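Local coordinates for ABC transporter, ATP binding protein (Sulfolobus solfataricus, PDB 1OXX), which hydrolyses ATP to power glucose uptake, serving as the energy-coupling subunit of the archaeal ABC transporter GlcSTUV, at residues Y94-F100 with V133-P138; N102-L107 with A152-K157. The protein carries 1 engineered substitution. One frame throughout, in Å; residues are numbered along the deposited sequence. Where two conformers were deposited one is given.

Contact 1: residues Y94-F100 with V133-P138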
# COMPACT_ATOMS: atom_id res chain seq x y z
N TYR A 94 23.32 -0.27 11.19
CA TYR A 94 24.12 0.11 12.34
C TYR A 94 25.12 1.14 11.86
O TYR A 94 25.93 0.86 10.98
CB TYR A 94 24.87 -1.09 12.91
CG TYR A 94 24.03 -2.03 13.73
CD1 TYR A 94 23.48 -3.17 13.17
CD2 TYR A 94 23.78 -1.77 15.08
CE1 TYR A 94 22.71 -4.04 13.93
CE2 TYR A 94 23.01 -2.62 15.84
CZ TYR A 94 22.48 -3.76 15.27
OH TYR A 94 21.72 -4.62 16.03
N PRO A 95 25.07 2.34 12.43
CA PRO A 95 25.89 3.45 11.94
C PRO A 95 27.39 3.24 12.06
O PRO A 95 28.13 3.84 11.27
CB PRO A 95 25.41 4.63 12.79
CG PRO A 95 24.86 3.98 14.02
CD PRO A 95 24.19 2.75 13.55
N ASN A 96 27.84 2.46 13.05
CA ASN A 96 29.27 2.24 13.24
C ASN A 96 29.76 0.87 12.79
O ASN A 96 30.79 0.37 13.26
CB ASN A 96 29.67 2.48 14.68
CG ASN A 96 31.14 2.77 14.80
OD1 ASN A 96 31.76 3.28 13.86
ND2 ASN A 96 31.73 2.44 15.95
N LEU A 97 29.01 0.27 11.88
CA LEU A 97 29.46 -0.94 11.20
C LEU A 97 29.54 -0.57 9.72
O LEU A 97 28.71 0.18 9.21
CB LEU A 97 28.47 -2.11 11.41
CG LEU A 97 28.42 -2.81 12.78
CD1 LEU A 97 27.52 -4.04 12.68
CD2 LEU A 97 29.80 -3.16 13.31
N THR A 98 30.55 -1.09 9.02
CA THR A 98 30.62 -0.82 7.60
C THR A 98 29.48 -1.55 6.90
O THR A 98 28.77 -2.36 7.51
CB THR A 98 31.92 -1.34 7.00
OG1 THR A 98 32.01 -2.76 7.23
CG2 THR A 98 33.13 -0.73 7.68
N ALA A 99 29.30 -1.30 5.62
CA ALA A 99 28.29 -2.01 4.86
C ALA A 99 28.54 -3.53 4.97
O ALA A 99 27.61 -4.30 5.18
CB ALA A 99 28.27 -1.53 3.41
N PHE A 100 29.79 -3.96 4.81
CA PHE A 100 30.11 -5.38 4.93
C PHE A 100 29.67 -5.90 6.29
O PHE A 100 29.05 -6.94 6.38
CB PHE A 100 31.63 -5.61 4.81
CG PHE A 100 32.04 -7.06 4.94
CD1 PHE A 100 32.12 -7.87 3.84
CD2 PHE A 100 32.26 -7.63 6.17
CE1 PHE A 100 32.47 -9.20 3.96
CE2 PHE A 100 32.61 -8.95 6.29
CZ PHE A 100 32.71 -9.73 5.18
N VAL A 133 31.19 -0.65 -2.45
CA VAL A 133 31.11 0.25 -1.30
C VAL A 133 31.04 -0.51 0.04
O VAL A 133 30.61 0.03 1.05
CB VAL A 133 29.93 1.24 -1.43
CG1 VAL A 133 30.16 2.19 -2.61
CG2 VAL A 133 28.63 0.52 -1.62
N LEU A 134 31.45 -1.77 0.05
CA LEU A 134 31.40 -2.57 1.27
C LEU A 134 32.18 -1.99 2.43
O LEU A 134 31.83 -2.26 3.58
CB LEU A 134 31.83 -4.02 1.00
CG LEU A 134 30.82 -4.89 0.27
CD1 LEU A 134 31.42 -6.20 -0.25
CD2 LEU A 134 29.62 -5.18 1.15
N ASN A 135 33.25 -1.23 2.17
CA ASN A 135 34.02 -0.66 3.26
C ASN A 135 33.48 0.65 3.81
O ASN A 135 33.97 1.14 4.82
CB ASN A 135 35.47 -0.47 2.82
CG ASN A 135 36.23 -1.77 2.78
OD1 ASN A 135 37.37 -1.82 2.32
ND2 ASN A 135 35.61 -2.83 3.27
N HIS A 136 32.44 1.19 3.19
CA HIS A 136 31.86 2.45 3.65
C HIS A 136 30.95 2.28 4.86
O HIS A 136 30.25 1.27 4.99
CB HIS A 136 31.01 3.08 2.56
CG HIS A 136 31.77 3.59 1.38
ND1 HIS A 136 31.35 4.67 0.63
CD2 HIS A 136 32.91 3.15 0.79
CE1 HIS A 136 32.22 4.89 -0.35
NE2 HIS A 136 33.17 3.98 -0.27
N PHE A 137 30.95 3.28 5.73
CA PHE A 137 29.94 3.34 6.78
C PHE A 137 28.66 3.84 6.12
O PHE A 137 28.70 4.51 5.08
CB PHE A 137 30.32 4.31 7.90
CG PHE A 137 31.43 3.81 8.78
CD1 PHE A 137 32.65 4.44 8.78
CD2 PHE A 137 31.27 2.70 9.57
CE1 PHE A 137 33.68 3.98 9.59
CE2 PHE A 137 32.29 2.23 10.37
CZ PHE A 137 33.50 2.88 10.38
N PRO A 138 27.51 3.52 6.68
CA PRO A 138 26.24 3.96 6.10
C PRO A 138 26.13 5.46 5.76
O PRO A 138 25.53 5.82 4.75
CB PRO A 138 25.22 3.58 7.17
CG PRO A 138 25.80 2.31 7.74
CD PRO A 138 27.29 2.62 7.83
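T98 and A99 meet the turn V133-H136 in the helical subdomain of the ABC-ATPase fold, giving a worked example of how a loop satisfies a helix N terminus. T98 is the N-cap of helix 99-104: OG1, set between the backbone N and the carbonyl carbon, caps a backbone N one turn on, while T98 N in turn donates to E101 OE1, completing a capping box. The next two amides look across the contact. A99 N donates to H136 O (2.8 Å), reached nearly head-on with a C=O...N angle of 164°, and F100 N reaches a lone pair of L134 O at 2.9 Å. Both carbonyls thus sit where the positive end of the helix would probably favour them. L134 also touches with its side chain: CD2 lies 3.8 Å from F100 CA, and CD1 comes up at the edge of the F100 ring.

F137 swings away from its own carbonyl, CG anti to the carbonyl carbon (chi1 -72°), which brings the ring alongside the turn Y94-L97. There its CE2 stands 3.7 Å from N96 OD1, amide and ring running side by side with planes 30° apart, and L97 O approaches the ring edge near CD2 (3.6 Å). T98 CG2 borders the same ring and packs against N135 O. With an alanine here instead of F137, N96 and T98 CG2 would lose the ring they border, and the N96 amide is likely to turn more freely. P138 closes up against the turn, its CD 3.1 Å from L97 O.

Contact 2: residues N102-L107 with A152-K157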
# COMPACT_ATOMS: atom_id res chain seq x y z
N ASN A 102 27.50 -4.72 8.33
CA ASN A 102 26.05 -4.71 8.46
C ASN A 102 25.43 -5.93 7.79
O ASN A 102 24.50 -6.54 8.32
CB ASN A 102 25.47 -3.44 7.83
CG ASN A 102 25.26 -2.35 8.84
OD1 ASN A 102 24.28 -2.37 9.61
ND2 ASN A 102 26.17 -1.37 8.87
N ILE A 103 25.93 -6.29 6.61
CA ILE A 103 25.39 -7.42 5.87
C ILE A 103 25.79 -8.75 6.52
O ILE A 103 25.02 -9.71 6.51
CB ILE A 103 25.83 -7.35 4.41
CG1 ILE A 103 25.30 -6.06 3.76
CG2 ILE A 103 25.35 -8.58 3.64
CD1 ILE A 103 25.93 -5.77 2.36
N ALA A 104 26.98 -8.80 7.11
CA ALA A 104 27.47 -10.01 7.75
C ALA A 104 26.81 -10.29 9.09
O ALA A 104 26.80 -11.43 9.57
CB ALA A 104 28.94 -9.91 7.96
N PHE A 105 26.28 -9.25 9.73
CA PHE A 105 25.75 -9.38 11.07
C PHE A 105 24.81 -10.58 11.29
O PHE A 105 24.97 -11.30 12.26
CB PHE A 105 25.07 -8.08 11.50
CG PHE A 105 24.76 -8.02 12.97
CD1 PHE A 105 25.76 -7.83 13.90
CD2 PHE A 105 23.46 -8.18 13.41
CE1 PHE A 105 25.48 -7.79 15.25
CE2 PHE A 105 23.17 -8.13 14.76
CZ PHE A 105 24.18 -7.94 15.67
N PRO A 106 23.84 -10.79 10.41
CA PRO A 106 22.91 -11.91 10.62
C PRO A 106 23.58 -13.27 10.57
O PRO A 106 22.97 -14.25 11.01
CB PRO A 106 21.91 -11.76 9.47
CG PRO A 106 22.00 -10.30 9.08
CD PRO A 106 23.47 -9.98 9.24
N LEU A 107 24.79 -13.34 10.05
CA LEU A 107 25.49 -14.62 9.90
C LEU A 107 26.35 -14.99 11.10
O LEU A 107 26.95 -16.07 11.12
CB LEU A 107 26.38 -14.59 8.67
CG LEU A 107 25.71 -14.30 7.32
CD1 LEU A 107 26.71 -14.37 6.19
CD2 LEU A 107 24.58 -15.27 7.10
N ALA A 152 20.33 -6.33 1.22
CA ALA A 152 21.33 -7.38 1.29
C ALA A 152 21.31 -8.02 2.67
O ALA A 152 21.44 -9.25 2.80
CB ALA A 152 22.70 -6.78 1.00
N ARG A 153 21.24 -7.20 3.70
CA ARG A 153 21.14 -7.72 5.07
C ARG A 153 19.94 -8.67 5.22
O ARG A 153 20.03 -9.72 5.85
CB ARG A 153 21.04 -6.56 6.06
CG ARG A 153 20.97 -7.01 7.48
CD ARG A 153 20.89 -5.87 8.47
NE ARG A 153 19.76 -5.01 8.23
CZ ARG A 153 19.54 -3.88 8.88
NH1 ARG A 153 20.40 -3.46 9.79
NH2 ARG A 153 18.48 -3.14 8.58
N ALA A 154 18.81 -8.28 4.64
CA ALA A 154 17.59 -9.10 4.69
C ALA A 154 17.70 -10.41 3.93
O ALA A 154 17.01 -11.37 4.28
CB ALA A 154 16.44 -8.32 4.15
N LEU A 155 18.56 -10.46 2.92
CA LEU A 155 18.66 -11.61 2.01
C LEU A 155 19.83 -12.54 2.28
O LEU A 155 19.96 -13.61 1.69
CB LEU A 155 18.79 -11.09 0.58
CG LEU A 155 17.60 -10.30 0.07
CD1 LEU A 155 17.92 -9.75 -1.31
CD2 LEU A 155 16.37 -11.14 0.04
N VAL A 156 20.69 -12.13 3.20
CA VAL A 156 21.96 -12.83 3.39
C VAL A 156 21.84 -14.28 3.87
O VAL A 156 22.72 -15.09 3.58
CB VAL A 156 22.92 -12.00 4.30
CG1 VAL A 156 22.58 -12.13 5.75
CG2 VAL A 156 24.34 -12.41 4.02
N LYS A 157 20.78 -14.60 4.59
CA LYS A 157 20.53 -15.98 5.06
C LYS A 157 19.58 -16.78 4.16
O LYS A 157 19.03 -17.79 4.58
CB LYS A 157 19.94 -15.99 6.48
CG LYS A 157 20.86 -15.46 7.59
CD LYS A 157 20.27 -15.73 8.97
CE LYS A 157 19.03 -14.89 9.24
NZ LYS A 157 18.45 -15.16 10.59
O HOH W 1 20.60 -14.32 12.29
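I103 and R153 bring their CA atoms to 4.3 Å, the nearest backbone approach in this contact, and from there the chains draw apart until L107 and K157 stand 7.1 Å from each other, CA to CA. On one side, helix 99-104 gives way to a short 3-10 segment, tightened by the bond from L107 N to A104 O; on the other, helix 143-155 is running out.

V156 is wedged into the widening space. Its CG1 lies between the backbone N and the carbonyl carbon (chi1 80°), an arrangement that places it 3.5 Å from I103 O and against P106 CB, while CG2 meets L107 CD1 at 3.8 Å and also faces I103 CG2. At the close end the tip of I103, CD1, rests on A152 CB (3.6 Å). The aliphatic chain of R153 crosses P106 at about a right angle, its CG touching P106 CG (3.8 Å). Bent at chi3 (58°), it carries the guanidinium past N102 to the backbone oxygens of W91 and A92, and it makes a cation-pi contact with W91; N102 OD1 is instead bonded to Y94 N. At the wide end a water donates to P106 O; its link to K157 NZ is doubtful, the lysine having two conformers.

The R153 side chain lies about 10 Å from that of Q89, an inferred ATP ligand. Helix 114-127 packs against the close end, V121 on I103 and V124 on A152, and L155 turns instead to helix 176-190, just before the chain enters strand 161-165.

Overall arrangement
Both contacts illustrate how a helical insertion can be closed by crossing rather than nested links. After strand 84-88 the chain passes through 94-100 and 102-107, which share helix 99-104, then through helix 114-127 to the loop 133-138. There contact 1 closes its loop, after contact 2 has opened at 102-107 but before it closes at 152-157, where helix 143-155 ends and the chain heads for strand 161-165. The segments therefore alternate. With centres 12 Å apart, the contacts also touch, L134 CD2 packing on I103 CD1 at 3.9 Å. Contact 1 fixes the start of helix 99-104 to the interhelical loop; contact 2 ties its far end to helix 143-155.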